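Local structure of high potential iron-sulfur protein (Rhodothermus marinus, 3H31) at residues L3-V8 with D48-C53; L22-H27 with Q54-P59; D26-P31 with N63-S68. The protein binds a [4Fe-4S] cluster in its HiPIP domain and probably carries electrons in the aerobic respiratory chain of its organism. All coordinates share one frame; numbering follows the deposited sequence.

In the fold
The three contacts tie loops of a small, helix-poor HiPIP domain around one [4Fe-4S] cluster. Interaction 1 pins the N-terminal segment to 48-53 and ends at the cluster ligand C53; interaction 3 joins 26-31 to 63-68, which carries the ligand C66. Their centres are about 13 Å apart. Interaction 2 lies about 9 Å from each and brings Y24 and I56 of the cluster pocket together. It shares D26 and H27 with interaction 3, and D26 OD2 takes a probable hydrogen bond from C5 N of interaction 1 at 2.8 Å. Interactions 2 and 3 are further laced by T25 N to Y65 O (2.9 Å) and L22 O to T67 N (2.8 Å), both probable hydrogen bonds.

Interaction 1: L3-V8 with D48-C53; sequences LTCTDV and DQCGGC. With SF4 (iron/sulfur cluster), chain B.
C5 and C50 are joined by a disulfide, SG to SG 2.0 Å, and this covalent link is the tight centre of a small contact that has no hydrogen bond across it. Both sulfurs stand anti to their own carbonyl carbon, and the S-S torsion of -98° is near the relaxed right angle. The C50 sulfur is hemmed in further by the carbonyl of T4, whose O lies 3.2 Å from C50 SG, and by L3, with CD1 3.8 Å from the same SG. L3 swings its CG anti to the backbone N (chi1 180°), which carries its two methyls onto the opposite backbone: CD1 lies 3.6 Å from D48 O and CD2 3.5 Å from Q49 O. An alanine at L3 is likely to open a gap beside the disulfide and leave the D48 and Q49 carbonyls without their apolar cover. The bridge fastens the N-terminal loop to the run that enters strand 52-53, half of a two-stranded antiparallel sheet, where C53 SG binds FE1 of the cluster at 2.3 Å. On the loose side, the side chains of T4, D48 and Q49 start away from the partner segment and are solvent-exposed.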
loop_
_atom_site.group_PDB
_atom_site.type_symbol
_atom_site.label_atom_id
_atom_site.label_comp_id
_atom_site.label_asym_id
_atom_site.label_seq_id
_atom_site.Cartn_x
_atom_site.Cartn_y
_atom_site.Cartn_z
ATOM N N LEU A 3 10.603 8.096 -2.383
ATOM C CA LEU A 3 9.581 7.726 -1.427
ATOM C C LEU A 3 9.552 6.222 -1.235
ATOM O O LEU A 3 9.381 5.465 -2.218
ATOM C CB LEU A 3 8.223 8.221 -1.895
ATOM C CG LEU A 3 7.058 7.881 -0.961
ATOM C CD1 LEU A 3 7.287 8.600 0.358
ATOM C CD2 LEU A 3 5.729 8.239 -1.555
ATOM N N THR A 4 9.658 5.775 -0.012
ATOM C CA THR A 4 9.513 4.383 0.387
ATOM C C THR A 4 8.463 4.326 1.503
ATOM O O THR A 4 8.347 5.226 2.308
ATOM C CB THR A 4 10.805 3.679 0.834
ATOM O OG1 THR A 4 11.322 4.389 1.934
ATOM C CG2 THR A 4 11.876 3.640 -0.277
ATOM N N CYS A 5 7.745 3.202 1.532
ATOM C CA CYS A 5 6.598 3.013 2.414
ATOM C C CYS A 5 6.616 1.662 3.098
ATOM O O CYS A 5 5.603 1.028 3.322
ATOM C CB CYS A 5 5.260 3.212 1.672
ATOM S SG CYS A 5 5.196 4.849 0.861
ATOM N N THR A 6 7.826 1.280 3.514
ATOM C CA THR A 6 8.049 -0.027 4.127
ATOM C C THR A 6 8.355 0.067 5.610
ATOM O O THR A 6 8.658 -0.961 6.230
ATOM C CB THR A 6 9.201 -0.738 3.369
ATOM O OG1 THR A 6 10.263 0.181 3.277
ATOM C CG2 THR A 6 8.769 -1.217 1.991
ATOM N N ASP A 7 8.269 1.255 6.233
ATOM C CA ASP A 7 8.492 1.392 7.680
ATOM C C ASP A 7 7.248 0.989 8.455
ATOM O O ASP A 7 6.296 1.743 8.595
ATOM C CB ASP A 7 8.911 2.796 8.035
ATOM C CG ASP A 7 9.271 2.962 9.469
ATOM O OD1 ASP A 7 9.166 1.982 10.259
ATOM O OD2 ASP A 7 9.712 4.070 9.861
ATOM N N VAL A 8 7.291 -0.239 8.988
ATOM C CA VAL A 8 6.183 -0.839 9.685
ATOM C C VAL A 8 6.387 -0.762 11.217
ATOM O O VAL A 8 5.655 -1.411 11.968
ATOM C CB VAL A 8 5.934 -2.296 9.258
ATOM C CG1 VAL A 8 5.434 -2.328 7.834
ATOM C CG2 VAL A 8 7.179 -3.156 9.412
ATOM N N ASP A 48 4.972 13.489 -1.737
ATOM C CA ASP A 48 6.227 13.163 -1.128
ATOM C C ASP A 48 6.085 12.373 0.171
ATOM O O ASP A 48 7.043 12.170 0.864
ATOM C CB ASP A 48 7.099 14.363 -0.924
ATOM C CG ASP A 48 7.548 14.982 -2.230
ATOM O OD1 ASP A 48 7.049 14.640 -3.318
ATOM O OD2 ASP A 48 8.496 15.826 -2.091
ATOM N N GLN A 49 4.879 11.937 0.466
ATOM C CA GLN A 49 4.531 11.111 1.614
ATOM C C GLN A 49 3.774 9.897 1.129
ATOM O O GLN A 49 3.113 9.880 0.121
ATOM C CB GLN A 49 3.512 11.889 2.524
ATOM C CG GLN A 49 4.259 13.110 2.987
ATOM C CD GLN A 49 3.238 13.797 3.898
ATOM O OE1 GLN A 49 2.465 14.577 3.352
ATOM N NE2 GLN A 49 3.252 13.346 5.146
ATOM N N CYS A 50 3.813 8.871 2.015
ATOM C CA CYS A 50 3.057 7.647 1.755
ATOM C C CYS A 50 1.559 7.914 1.980
ATOM O O CYS A 50 1.145 8.698 2.829
ATOM C CB CYS A 50 3.514 6.531 2.685
ATOM S SG CYS A 50 5.266 6.116 2.449
ATOM N N GLY A 51 0.769 7.171 1.192
ATOM C CA GLY A 51 -0.642 7.095 1.379
ATOM C C GLY A 51 -0.992 6.034 2.419
ATOM O O GLY A 51 -0.162 5.611 3.244
ATOM N N GLY A 52 -2.243 5.593 2.395
ATOM C CA GLY A 52 -2.767 4.575 3.303
ATOM C C GLY A 52 -3.738 3.714 2.579
ATOM O O GLY A 52 -4.035 3.890 1.389
ATOM N N CYS A 53 -4.278 2.749 3.313
ATOM C CA CYS A 53 -5.160 1.735 2.779
ATOM C C CYS A 53 -6.236 1.430 3.804
ATOM O O CYS A 53 -5.976 1.422 5.016
ATOM C CB CYS A 53 -4.347 0.470 2.456
ATOM S SG CYS A 53 -5.335 -0.940 1.912
HETATM FE FE1 SF4 B . -4.467 -1.518 -0.091
HETATM FE FE2 SF4 B . -2.721 -1.307 -2.178
HETATM FE FE3 SF4 B . -3.720 -3.723 -1.438
HETATM FE FE4 SF4 B . -5.390 -1.919 -2.581
HETATM S S1 SF4 B . -3.566 -2.955 -3.574
HETATM S S2 SF4 B . -5.871 -3.205 -0.830
HETATM S S3 SF4 B . -4.527 0.049 -1.702
HETATM S S4 SF4 B . -2.312 -2.330 -0.233
#

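Interaction 2: L22-H27 with Q54-P59; sequences LQYTDH and QLIKGP
L22 lays its CD1 methyl against two residues of 54-59 at once, 3.7 Å from I56 CG2 and 3.9 Å from L55 CD2. The leucine and the isoleucine slide past each other in opposite directions, whereas L22 and L55 cross at about a right angle. In the conformer described, I56 works with both of its branches: CG2 serves L22, while CD1 at the end of the other branch reaches Y24. In that same conformer CG1 is wedged between the backbone N and the carbonyl carbon (chi1 62°), and the side chains of I56 and Y24 cross at about a right angle, I56 CD1 lying 3.7 Å from Y24 CB and 3.9 Å from Y24 CD1. Q23, between the two contacting residues of its segment, ends helix 13-21 in a Schellman motif, and this turn separates L22 from Y24. The far end of Y24 is polar: OH donates to D26 OD1 at 2.7 Å, on the anti side of the carboxylate and 17° out of its plane, and is also hydrogen-bonded to H61 N. R19 makes a cation-pi contact with the ring. No hydrogen bond crosses between the segments; Y24 turns its apolar base to I56, and both residues touch the cluster, consistent with the apolar lining HiPIPs keep round it.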
loop_
_atom_site.group_PDB
_atom_site.type_symbol
_atom_site.label_atom_id
_atom_site.label_comp_id
_atom_site.label_asym_id
_atom_site.label_seq_id
_atom_site.Cartn_x
_atom_site.Cartn_y
_atom_site.Cartn_z
ATOM N N LEU A 22 -0.805 -10.609 2.583
ATOM C CA LEU A 22 -1.270 -10.063 1.327
ATOM C C LEU A 22 -0.158 -9.648 0.383
ATOM O O LEU A 22 -0.403 -9.088 -0.690
ATOM C CB LEU A 22 -2.269 -8.933 1.596
ATOM C CG LEU A 22 -3.508 -9.368 2.386
ATOM C CD1 LEU A 22 -4.406 -8.154 2.653
ATOM C CD2 LEU A 22 -4.288 -10.490 1.671
ATOM N N GLN A 23 1.078 -9.929 0.760
ATOM C CA GLN A 23 2.230 -9.650 -0.074
ATOM C C GLN A 23 2.325 -8.172 -0.438
ATOM O O GLN A 23 2.612 -7.781 -1.556
ATOM C CB GLN A 23 2.288 -10.550 -1.340
ATOM C CG GLN A 23 2.281 -12.026 -0.973
ATOM C CD GLN A 23 2.246 -12.786 -2.288
ATOM O OE1 GLN A 23 1.212 -13.435 -2.548
ATOM N NE2 GLN A 23 3.325 -12.742 -3.041
ATOM N N TYR A 24 2.120 -7.289 0.538
ATOM C CA TYR A 24 2.273 -5.860 0.264
ATOM C C TYR A 24 3.710 -5.601 -0.251
ATOM O O TYR A 24 4.670 -6.042 0.381
ATOM C CB TYR A 24 1.932 -4.976 1.542
ATOM C CG TYR A 24 2.333 -3.549 1.124
ATOM C CD1 TYR A 24 1.499 -2.812 0.282
ATOM C CD2 TYR A 24 3.571 -3.003 1.476
ATOM C CE1 TYR A 24 1.874 -1.554 -0.160
ATOM C CE2 TYR A 24 3.957 -1.797 0.972
ATOM C CZ TYR A 24 3.137 -1.050 0.194
ATOM O OH TYR A 24 3.528 0.130 -0.330
ATOM N N THR A 25 3.782 -4.795 -1.310
ATOM C CA THR A 25 5.056 -4.342 -1.843
ATOM C C THR A 25 4.910 -2.896 -2.248
ATOM O O THR A 25 3.858 -2.464 -2.727
ATOM C CB THR A 25 5.478 -5.198 -3.041
ATOM O OG1 THR A 25 6.717 -4.740 -3.581
ATOM C CG2 THR A 25 4.441 -5.223 -4.193
ATOM N N ASP A 26 5.995 -2.123 -2.124
ATOM C CA ASP A 26 6.065 -0.803 -2.692
ATOM C C ASP A 26 6.134 -0.755 -4.230
ATOM O O ASP A 26 5.865 0.288 -4.822
ATOM C CB ASP A 26 7.295 -0.047 -2.167
ATOM C CG ASP A 26 7.206 0.712 -0.895
ATOM O OD1 ASP A 26 6.179 0.625 -0.176
ATOM O OD2 ASP A 26 8.215 1.439 -0.587
ATOM N N HIS A 27 6.583 -1.851 -4.831
ATOM C CA HIS A 27 6.867 -1.930 -6.250
ATOM C C HIS A 27 5.978 -3.002 -6.870
ATOM O O HIS A 27 6.398 -4.142 -6.959
ATOM C CB HIS A 27 8.372 -2.229 -6.543
ATOM C CG HIS A 27 9.292 -1.103 -6.181
ATOM N ND1 HIS A 27 9.862 -0.984 -4.929
ATOM C CD2 HIS A 27 9.796 -0.118 -6.956
ATOM C CE1 HIS A 27 10.685 0.105 -4.960
ATOM N NE2 HIS A 27 10.634 0.645 -6.163
ATOM N N GLN A 54 -7.444 1.187 3.322
ATOM C CA GLN A 54 -8.567 0.839 4.176
ATOM C C GLN A 54 -8.444 -0.577 4.726
ATOM O O GLN A 54 -9.134 -0.920 5.696
ATOM C CB GLN A 54 -9.871 0.821 3.404
ATOM C CG GLN A 54 -10.480 2.146 3.089
ATOM C CD GLN A 54 -11.930 1.892 2.720
ATOM O OE1 GLN A 54 -12.775 1.065 3.173
ATOM N NE2 GLN A 54 -12.518 2.628 1.804
ATOM N N LEU A 55 -7.638 -1.414 4.101
ATOM C CA LEU A 55 -7.500 -2.827 4.417
ATOM C C LEU A 55 -6.264 -3.128 5.247
ATOM O O LEU A 55 -6.333 -3.798 6.270
ATOM C CB LEU A 55 -7.485 -3.640 3.116
ATOM C CG LEU A 55 -7.851 -5.104 3.278
ATOM C CD1 LEU A 55 -9.350 -5.270 3.564
ATOM C CD2 LEU A 55 -7.490 -5.864 2.020
ATOM N N ILE A 56 -5.112 -2.671 4.827
ATOM C CA ILE A 56 -3.959 -2.955 5.681
ATOM C C ILE A 56 -3.374 -1.640 6.161
ATOM O O ILE A 56 -3.541 -0.549 5.612
ATOM C CB ILE A 56 -2.915 -3.753 4.906
ATOM C CG1 ILE A 56 -2.388 -2.964 3.733
ATOM C CG2 ILE A 56 -3.510 -5.063 4.450
ATOM C CD1 ILE A 56 -1.280 -3.665 2.952
ATOM N N LYS A 57 -2.799 -1.757 7.343
ATOM C CA LYS A 57 -2.355 -0.640 8.127
ATOM C C LYS A 57 -0.940 -0.265 7.703
ATOM O O LYS A 57 -0.230 -1.001 7.054
ATOM C CB LYS A 57 -2.362 -1.002 9.609
ATOM C CG LYS A 57 -3.735 -1.255 10.139
ATOM C CD LYS A 57 -4.422 0.034 10.376
ATOM C CE LYS A 57 -5.857 -0.122 10.877
ATOM N NZ LYS A 57 -6.346 1.202 11.391
ATOM N N GLY A 58 -0.567 0.962 8.119
ATOM C CA GLY A 58 0.785 1.477 7.893
ATOM C C GLY A 58 0.878 2.272 6.606
ATOM O O GLY A 58 -0.120 2.550 5.903
ATOM N N PRO A 59 2.073 2.705 6.256
ATOM C CA PRO A 59 2.305 3.501 5.053
ATOM C C PRO A 59 2.130 2.655 3.824
ATOM O O PRO A 59 2.510 1.466 3.797
ATOM C CB PRO A 59 3.749 3.989 5.229
ATOM C CG PRO A 59 4.392 2.935 6.044
ATOM C CD PRO A 59 3.367 2.479 6.993
#

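Interaction 3: D26-P31 with N63-S68; sequences DHSPYP and NGYCTS. With SF4 (iron/sulfur cluster), chain B.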
loop_
_atom_site.group_PDB
_atom_site.type_symbol
_atom_site.label_atom_id
_atom_site.label_comp_id
_atom_site.label_asym_id
_atom_site.label_seq_id
_atom_site.Cartn_x
_atom_site.Cartn_y
_atom_site.Cartn_z
ATOM N N ASP A 26 5.995 -2.123 -2.124
ATOM C CA ASP A 26 6.065 -0.803 -2.692
ATOM C C ASP A 26 6.134 -0.755 -4.230
ATOM O O ASP A 26 5.865 0.288 -4.822
ATOM C CB ASP A 26 7.295 -0.047 -2.167
ATOM C CG ASP A 26 7.206 0.712 -0.895
ATOM O OD1 ASP A 26 6.179 0.625 -0.176
ATOM O OD2 ASP A 26 8.215 1.439 -0.587
ATOM N N HIS A 27 6.583 -1.851 -4.831
ATOM C CA HIS A 27 6.867 -1.930 -6.250
ATOM C C HIS A 27 5.978 -3.002 -6.870
ATOM O O HIS A 27 6.398 -4.142 -6.959
ATOM C CB HIS A 27 8.372 -2.229 -6.543
ATOM C CG HIS A 27 9.292 -1.103 -6.181
ATOM N ND1 HIS A 27 9.862 -0.984 -4.929
ATOM C CD2 HIS A 27 9.796 -0.118 -6.956
ATOM C CE1 HIS A 27 10.685 0.105 -4.960
ATOM N NE2 HIS A 27 10.634 0.645 -6.163
ATOM N N SER A 28 4.766 -2.643 -7.297
ATOM C CA SER A 28 3.875 -3.622 -7.843
ATOM C C SER A 28 4.536 -4.445 -8.968
ATOM O O SER A 28 5.173 -3.812 -9.826
ATOM C CB SER A 28 2.657 -2.956 -8.459
ATOM O OG SER A 28 1.871 -4.002 -9.027
ATOM N N PRO A 29 4.301 -5.762 -8.959
ATOM C CA PRO A 29 4.785 -6.588 -10.079
ATOM C C PRO A 29 3.991 -6.360 -11.348
ATOM O O PRO A 29 4.430 -6.840 -12.389
ATOM C CB PRO A 29 4.557 -8.008 -9.582
ATOM C CG PRO A 29 3.616 -7.967 -8.490
ATOM C CD PRO A 29 3.634 -6.583 -7.942
ATOM N N TYR A 30 2.840 -5.687 -11.261
ATOM C CA TYR A 30 1.945 -5.597 -12.406
ATOM C C TYR A 30 1.854 -4.187 -12.872
ATOM O O TYR A 30 1.572 -3.241 -12.142
ATOM C CB TYR A 30 0.541 -6.060 -12.021
ATOM C CG TYR A 30 0.738 -7.389 -11.320
ATOM C CD1 TYR A 30 0.430 -7.567 -10.008
ATOM C CD2 TYR A 30 1.248 -8.465 -12.039
ATOM C CE1 TYR A 30 0.620 -8.805 -9.434
ATOM C CE2 TYR A 30 1.463 -9.698 -11.490
ATOM C CZ TYR A 30 1.149 -9.871 -10.149
ATOM O OH TYR A 30 1.370 -11.106 -9.647
ATOM N N PRO A 31 2.060 -3.993 -14.173
ATOM C CA PRO A 31 2.022 -2.635 -14.704
ATOM C C PRO A 31 0.676 -1.988 -14.518
ATOM O O PRO A 31 0.597 -0.768 -14.378
ATOM C CB PRO A 31 2.356 -2.809 -16.202
ATOM C CG PRO A 31 2.720 -4.240 -16.403
ATOM C CD PRO A 31 2.342 -5.030 -15.199
ATOM N N ASN A 63 2.532 3.334 -5.899
ATOM C CA ASN A 63 3.003 2.371 -6.896
ATOM C C ASN A 63 3.004 0.918 -6.392
ATOM O O ASN A 63 3.501 0.043 -7.111
ATOM C CB ASN A 63 4.387 2.768 -7.387
ATOM C CG ASN A 63 4.379 4.098 -8.139
ATOM O OD1 ASN A 63 3.337 4.601 -8.530
ATOM N ND2 ASN A 63 5.568 4.650 -8.356
ATOM N N GLY A 64 2.519 0.710 -5.195
ATOM C CA GLY A 64 2.577 -0.572 -4.550
ATOM C C GLY A 64 1.433 -1.488 -4.975
ATOM O O GLY A 64 0.713 -1.229 -5.924
ATOM N N TYR A 65 1.331 -2.603 -4.255
ATOM C CA TYR A 65 0.338 -3.617 -4.558
ATOM C C TYR A 65 0.225 -4.551 -3.372
ATOM O O TYR A 65 1.198 -4.790 -2.645
ATOM C CB TYR A 65 0.796 -4.417 -5.802
ATOM C CG TYR A 65 -0.040 -5.628 -6.136
ATOM C CD1 TYR A 65 -1.188 -5.507 -6.872
ATOM C CD2 TYR A 65 0.360 -6.893 -5.734
ATOM C CE1 TYR A 65 -1.987 -6.614 -7.229
ATOM C CE2 TYR A 65 -0.378 -8.012 -6.039
ATOM C CZ TYR A 65 -1.569 -7.840 -6.798
ATOM O OH TYR A 65 -2.325 -9.008 -7.076
ATOM N N CYS A 66 -0.959 -5.146 -3.228
ATOM C CA CYS A 66 -1.148 -6.347 -2.419
ATOM C C CYS A 66 -2.158 -7.227 -3.178
ATOM O O CYS A 66 -2.857 -6.754 -4.079
ATOM C CB CYS A 66 -1.586 -6.113 -0.972
ATOM S SG CYS A 66 -3.372 -5.862 -0.763
ATOM N N THR A 67 -2.253 -8.502 -2.767
ATOM C CA THR A 67 -3.106 -9.432 -3.527
ATOM C C THR A 67 -4.577 -9.173 -3.361
ATOM O O THR A 67 -5.369 -9.778 -4.130
ATOM C CB THR A 67 -2.756 -10.875 -3.236
ATOM O OG1 THR A 67 -2.910 -11.145 -1.823
ATOM C CG2 THR A 67 -1.326 -11.178 -3.677
ATOM N N SER A 68 -4.975 -8.311 -2.457
ATOM C CA SER A 68 -6.384 -7.934 -2.327
ATOM C C SER A 68 -6.783 -6.751 -3.198
ATOM O O SER A 68 -7.972 -6.355 -3.116
ATOM C CB SER A 68 -6.803 -7.581 -0.925
ATOM O OG SER A 68 -6.559 -8.667 -0.071
HETATM FE FE1 SF4 B . -4.467 -1.518 -0.091
HETATM FE FE2 SF4 B . -2.721 -1.307 -2.178
HETATM FE FE3 SF4 B . -3.720 -3.723 -1.438
HETATM FE FE4 SF4 B . -5.390 -1.919 -2.581
HETATM S S1 SF4 B . -3.566 -2.955 -3.574
HETATM S S2 SF4 B . -5.871 -3.205 -0.830
HETATM S S3 SF4 B . -4.527 0.049 -1.702
HETATM S S4 SF4 B . -2.312 -2.330 -0.233
#
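Y65 sets its ring against 28-30, with CG anti to the backbone N (chi1 172°) and CB turned toward that segment. CB itself meets S28, 3.4 Å from OG. Next along the ring, CG and CD1 also lie near S28 OG, which approaches obliquely, while CD2 touches P29 CD at 4.0 Å. Farther out, CE1, CE2 and CZ face the edge of Y30, whose CE1 comes 3.6 Å from Y65 CZ; at the tip, OH lies 3.8 Å from that same CE1. In the Y30 conformer described, the pair is a T-shaped stack, Y30 giving its edge and Y65 its face, with centroids 5.0 Å apart and planes at 76°. S28 OG accepts from Y30 N, an ST turn that fixes the backbone leading into Y30. The backbones are tied where S28 N donates to N63 O at 3.0 Å, nearly straight at 167° and in the carbonyl plane. C66, next to Y65, starts away from 26-31 and binds FE3 through SG at 2.3 Å, with S68 N giving that sulfur a weak hydrogen bond. Both segments are loops: 26-31 runs between helix 13-21 and strand 41-42, whereas the loop 63-68 comes after strand 52-53 and is bonded through its backbone to C35, T25 and L22.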